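Local coordinates for protein exodeoxyribonuclease III (Archaeoglobus fulgidus, PDB 2VOA) that cuts DNA at abasic sites as an AP endonuclease of base excision repair, probably with magnesium or manganese as cofactor, at residues A5-N10 against H17-W22. The protein carries 1 engineered substitution. Numbering follows the deposited sequence.
Sequences ATFNVN and HIVIPW. With nucleotides of chain C.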
ATOM      1  N   ALA A   5     -24.234  -4.826  12.078  1.00 29.24           N
ATOM      2  CA  ALA A   5     -23.499  -3.679  11.557  1.00 28.86           C
ATOM      3  C   ALA A   5     -23.435  -3.714  10.037  1.00 29.36           C
ATOM      4  O   ALA A   5     -23.633  -4.772   9.410  1.00 29.83           O
ATOM      5  CB  ALA A   5     -22.104  -3.643  12.156  1.00 29.24           C
ATOM      6  N   THR A   6     -23.165  -2.553   9.452  1.00 29.78           N
ATOM      7  CA  THR A   6     -22.940  -2.429   8.011  1.00 30.09           C
ATOM      8  C   THR A   6     -21.696  -1.585   7.743  1.00 30.07           C
ATOM      9  O   THR A   6     -21.453  -0.587   8.434  1.00 31.28           O
ATOM     10  CB  THR A   6     -24.213  -1.894   7.249  1.00 30.91           C
ATOM     11  OG1 THR A   6     -23.963  -1.849   5.838  1.00 32.78           O
ATOM     12  CG2 THR A   6     -24.666  -0.514   7.714  1.00 31.51           C
ATOM     13  N   PHE A   7     -20.925  -1.950   6.720  1.00 29.59           N
ATOM     14  CA  PHE A   7     -19.609  -1.296   6.488  1.00 28.85           C
ATOM     15  C   PHE A   7     -19.199  -1.410   5.029  1.00 28.70           C
ATOM     16  O   PHE A   7     -18.956  -2.522   4.561  1.00 28.72           O
ATOM     17  CB  PHE A   7     -18.567  -1.975   7.406  1.00 28.92           C
ATOM     18  CG  PHE A   7     -17.200  -1.306   7.471  1.00 30.50           C
ATOM     19  CD1 PHE A   7     -16.983   0.015   7.076  1.00 29.87           C
ATOM     20  CD2 PHE A   7     -16.120  -2.030   7.979  1.00 30.02           C
ATOM     21  CE1 PHE A   7     -15.700   0.596   7.177  1.00 31.67           C
ATOM     22  CE2 PHE A   7     -14.842  -1.467   8.082  1.00 32.08           C
ATOM     23  CZ  PHE A   7     -14.628  -0.148   7.680  1.00 32.28           C
ATOM     24  N   ASN A   8     -19.107  -0.262   4.342  1.00 28.36           N
ATOM     25  CA  ASN A   8     -18.502  -0.202   3.013  1.00 27.87           C
ATOM     26  C   ASN A   8     -16.989  -0.189   3.220  1.00 28.24           C
ATOM     27  O   ASN A   8     -16.442   0.738   3.810  1.00 27.70           O
ATOM     28  CB  ASN A   8     -19.009   1.037   2.260  1.00 28.74           C
ATOM     29  CG  ASN A   8     -18.391   1.159   0.897  1.00 28.89           C
ATOM     30  OD1 ASN A   8     -17.190   0.891   0.719  1.00 29.37           O
ATOM     31  ND2 ASN A   8     -19.204   1.567  -0.082  1.00 28.65           N
ATOM     32  N   VAL A   9     -16.333  -1.263   2.784  1.00 26.92           N
ATOM     33  CA  VAL A   9     -14.919  -1.495   3.123  1.00 28.20           C
ATOM     34  C   VAL A   9     -13.907  -0.942   2.106  1.00 27.87           C
ATOM     35  O   VAL A   9     -12.695  -0.930   2.366  1.00 27.56           O
ATOM     36  CB  VAL A   9     -14.643  -3.022   3.370  1.00 28.69           C
ATOM     37  CG1 VAL A   9     -15.492  -3.545   4.516  1.00 28.69           C
ATOM     38  CG2 VAL A   9     -14.883  -3.833   2.088  1.00 28.88           C
ATOM     39  N   ASN A  10     -14.398  -0.485   0.957  1.00 28.46           N
ATOM     40  CA  ASN A  10     -13.532  -0.037  -0.154  1.00 28.46           C
ATOM     41  C   ASN A  10     -12.375  -1.010  -0.454  1.00 27.98           C
ATOM     42  O   ASN A  10     -11.202  -0.669  -0.321  1.00 28.38           O
ATOM     43  CB  ASN A  10     -13.051   1.429   0.011  1.00 28.52           C
ATOM     44  CG  ASN A  10     -12.168   1.885  -1.135  1.00 29.92           C
ATOM     45  OD1 ASN A  10     -12.384   1.486  -2.279  1.00 32.24           O
ATOM     46  ND2 ASN A  10     -11.143   2.681  -0.832  1.00 28.80           N
ATOM     47  N   HIS A  17      -6.894  -5.305   7.608  1.00 27.89           N
ATOM     48  CA  HIS A  17      -6.205  -4.750   8.771  1.00 29.03           C
ATOM     49  C   HIS A  17      -7.148  -3.895   9.628  1.00 28.88           C
ATOM     50  O   HIS A  17      -6.808  -3.585  10.778  1.00 29.84           O
ATOM     51  CB  HIS A  17      -4.992  -3.922   8.340  1.00 28.51           C
ATOM     52  CG  HIS A  17      -5.360  -2.655   7.634  1.00 29.11           C
ATOM     53  ND1 HIS A  17      -5.778  -2.628   6.318  1.00 29.08           N
ATOM     54  CD2 HIS A  17      -5.405  -1.375   8.070  1.00 29.02           C
ATOM     55  CE1 HIS A  17      -6.045  -1.379   5.971  1.00 29.24           C
ATOM     56  NE2 HIS A  17      -5.820  -0.599   7.016  1.00 27.41           N
ATOM     57  N   ILE A  18      -8.293  -3.501   9.056  1.00 28.66           N
ATOM     58  CA  ILE A  18      -9.341  -2.784   9.777  1.00 28.67           C
ATOM     59  C   ILE A  18     -10.424  -3.770  10.210  1.00 28.90           C
ATOM     60  O   ILE A  18     -10.773  -3.829  11.378  1.00 29.29           O
ATOM     61  CB  ILE A  18     -10.046  -1.672   8.901  1.00 28.94           C
ATOM     62  CG1 ILE A  18      -9.048  -0.600   8.442  1.00 30.39           C
ATOM     63  CG2 ILE A  18     -11.197  -1.033   9.668  1.00 29.57           C
ATOM     64  CD1 ILE A  18      -8.376   0.158   9.578  1.00 28.71           C
ATOM     65  N   VAL A  19     -10.951  -4.530   9.251  1.00 28.21           N
ATOM     66  CA  VAL A  19     -12.192  -5.305   9.469  1.00 28.16           C
ATOM     67  C   VAL A  19     -11.967  -6.392  10.523  1.00 28.43           C
ATOM     68  O   VAL A  19     -12.766  -6.562  11.444  1.00 28.65           O
ATOM     69  CB  VAL A  19     -12.691  -5.935   8.152  1.00 27.96           C
ATOM     70  CG1 VAL A  19     -13.840  -6.935   8.407  1.00 28.62           C
ATOM     71  CG2 VAL A  19     -13.109  -4.841   7.172  1.00 29.01           C
ATOM     72  N   ILE A  20     -10.876  -7.133  10.383  1.00 28.01           N
ATOM     73  CA  ILE A  20     -10.629  -8.258  11.291  1.00 28.19           C
ATOM     74  C   ILE A  20     -10.465  -7.798  12.766  1.00 27.74           C
ATOM     75  O   ILE A  20     -11.190  -8.289  13.639  1.00 28.38           O
ATOM     76  CB  ILE A  20      -9.493  -9.188  10.766  1.00 27.39           C
ATOM     77  CG1 ILE A  20      -9.854  -9.754   9.371  1.00 27.18           C
ATOM     78  CG2 ILE A  20      -9.162 -10.329  11.778  1.00 27.88           C
ATOM     79  CD1 ILE A  20     -11.220 -10.499   9.298  1.00 28.38           C
ATOM     80  N   PRO A  21      -9.558  -6.838  13.047  1.00 28.43           N
ATOM     81  CA  PRO A  21      -9.502  -6.304  14.432  1.00 28.81           C
ATOM     82  C   PRO A  21     -10.835  -5.672  14.898  1.00 29.28           C
ATOM     83  O   PRO A  21     -11.200  -5.762  16.092  1.00 29.51           O
ATOM     84  CB  PRO A  21      -8.414  -5.229  14.342  1.00 29.22           C
ATOM     85  CG  PRO A  21      -7.528  -5.695  13.211  1.00 29.50           C
ATOM     86  CD  PRO A  21      -8.495  -6.251  12.201  1.00 28.27           C
ATOM     87  N   TRP A  22     -11.560  -5.044  13.972  1.00 28.21           N
ATOM     88  CA  TRP A  22     -12.824  -4.418  14.337  1.00 28.75           C
ATOM     89  C   TRP A  22     -13.827  -5.502  14.789  1.00 28.50           C
ATOM     90  O   TRP A  22     -14.522  -5.319  15.786  1.00 28.67           O
ATOM     91  CB  TRP A  22     -13.365  -3.552  13.190  1.00 28.56           C
ATOM     92  CG  TRP A  22     -14.551  -2.722  13.597  1.00 28.76           C
ATOM     93  CD1 TRP A  22     -14.530  -1.453  14.119  1.00 29.44           C
ATOM     94  CD2 TRP A  22     -15.917  -3.116  13.548  1.00 29.27           C
ATOM     95  NE1 TRP A  22     -15.815  -1.035  14.404  1.00 29.01           N
ATOM     96  CE2 TRP A  22     -16.688  -2.026  14.038  1.00 30.54           C
ATOM     97  CE3 TRP A  22     -16.577  -4.276  13.114  1.00 31.65           C
ATOM     98  CZ2 TRP A  22     -18.096  -2.073  14.115  1.00 30.33           C
ATOM     99  CZ3 TRP A  22     -17.983  -4.320  13.186  1.00 30.02           C
ATOM    100  CH2 TRP A  22     -18.716  -3.228  13.703  1.00 31.44           C
TER
ATOM    101  P    DG C   3      -6.283   2.689  -0.122  1.00 28.92           P
ATOM    102  OP1  DG C   3      -6.624   2.952   1.295  1.00 30.83           O
ATOM    103  OP2  DG C   3      -4.863   2.467  -0.534  1.00 29.16           O
ATOM    104  O5'  DG C   3      -7.103   1.435  -0.654  1.00 29.68           O
ATOM    105  C5'  DG C   3      -6.889   0.827  -1.912  1.00 30.61           C
ATOM    106  C4'  DG C   3      -8.250   0.640  -2.542  1.00 32.14           C
ATOM    107  O4'  DG C   3      -8.810   1.931  -2.902  1.00 31.23           O
ATOM    108  C3'  DG C   3      -8.243  -0.171  -3.823  1.00 30.64           C
ATOM    109  O3'  DG C   3      -8.322  -1.537  -3.518  1.00 30.97           O
ATOM    110  C2'  DG C   3      -9.523   0.337  -4.485  1.00 31.44           C
ATOM    111  C1'  DG C   3      -9.361   1.818  -4.211  1.00 30.59           C
ATOM    112  N9   DG C   3      -8.542   2.576  -5.174  1.00 31.49           N
ATOM    113  C8   DG C   3      -7.313   3.158  -4.949  1.00 31.09           C
ATOM    114  N7   DG C   3      -6.816   3.778  -5.983  1.00 31.45           N
ATOM    115  C5   DG C   3      -7.771   3.604  -6.977  1.00 30.07           C
ATOM    116  C6   DG C   3      -7.781   4.064  -8.326  1.00 30.39           C
ATOM    117  O6   DG C   3      -6.917   4.741  -8.904  1.00 30.59           O
ATOM    118  N1   DG C   3      -8.937   3.664  -9.005  1.00 30.74           N
ATOM    119  C2   DG C   3      -9.955   2.927  -8.435  1.00 30.64           C
ATOM    120  N2   DG C   3     -10.992   2.627  -9.228  1.00 30.71           N
ATOM    121  N3   DG C   3      -9.953   2.486  -7.166  1.00 30.47           N
ATOM    122  C4   DG C   3      -8.840   2.869  -6.493  1.00 30.40           C
TER
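The F7 ring packs against I18 and V19 of helix 16-26, its CE2 meeting a methyl group of each. I18 CG2 comes to the ring edge, close to its plane, 4.0 Å from F7 CE2. V19 CG2 lies 3.9 Å from the same F7 CE2 and approaches obliquely. The ring reaches this far because CG of F7 is anti to the backbone N (chi1 -171°). V9 shares the V19 methyl: V9 CG1 sits 3.8 Å from V19 CG2, and the two side chains cross at about a right angle. V9 CG1 also rests over one face of the F7 ring, offset toward the rim. F7, V9 and V19 thus pack as one apolar group.

At the other end of the contact, A5 CB touches W22 CH2, on the six-membered ring of the indole, at 3.7 Å. The indole NH has its partner elsewhere, in D236.

The strand and helix segments run nearly antiparallel, at 168°, with a closest axis approach of 11.4 Å. The interface is buried and purely apolar.

At the end of the strand, N8 OD1 accepts the backbone N of N10 at 3.1 Å, closing an Asx turn. N8 ND2 bonds to E35 and D146, which like N8 are predicted magnesium ligands, so the amide is gripped at both ends. N10 ND2 donates to O4' of nucleotide DG3 of chain C at 3.2 Å.

Strand 2-8, helix 16-26 and strand 30-34 form a beta-alpha-beta unit of the DNase I-like fold. The end of its first strand carries N8 of the predicted metal site, and N10 just beyond meets the bound DNA.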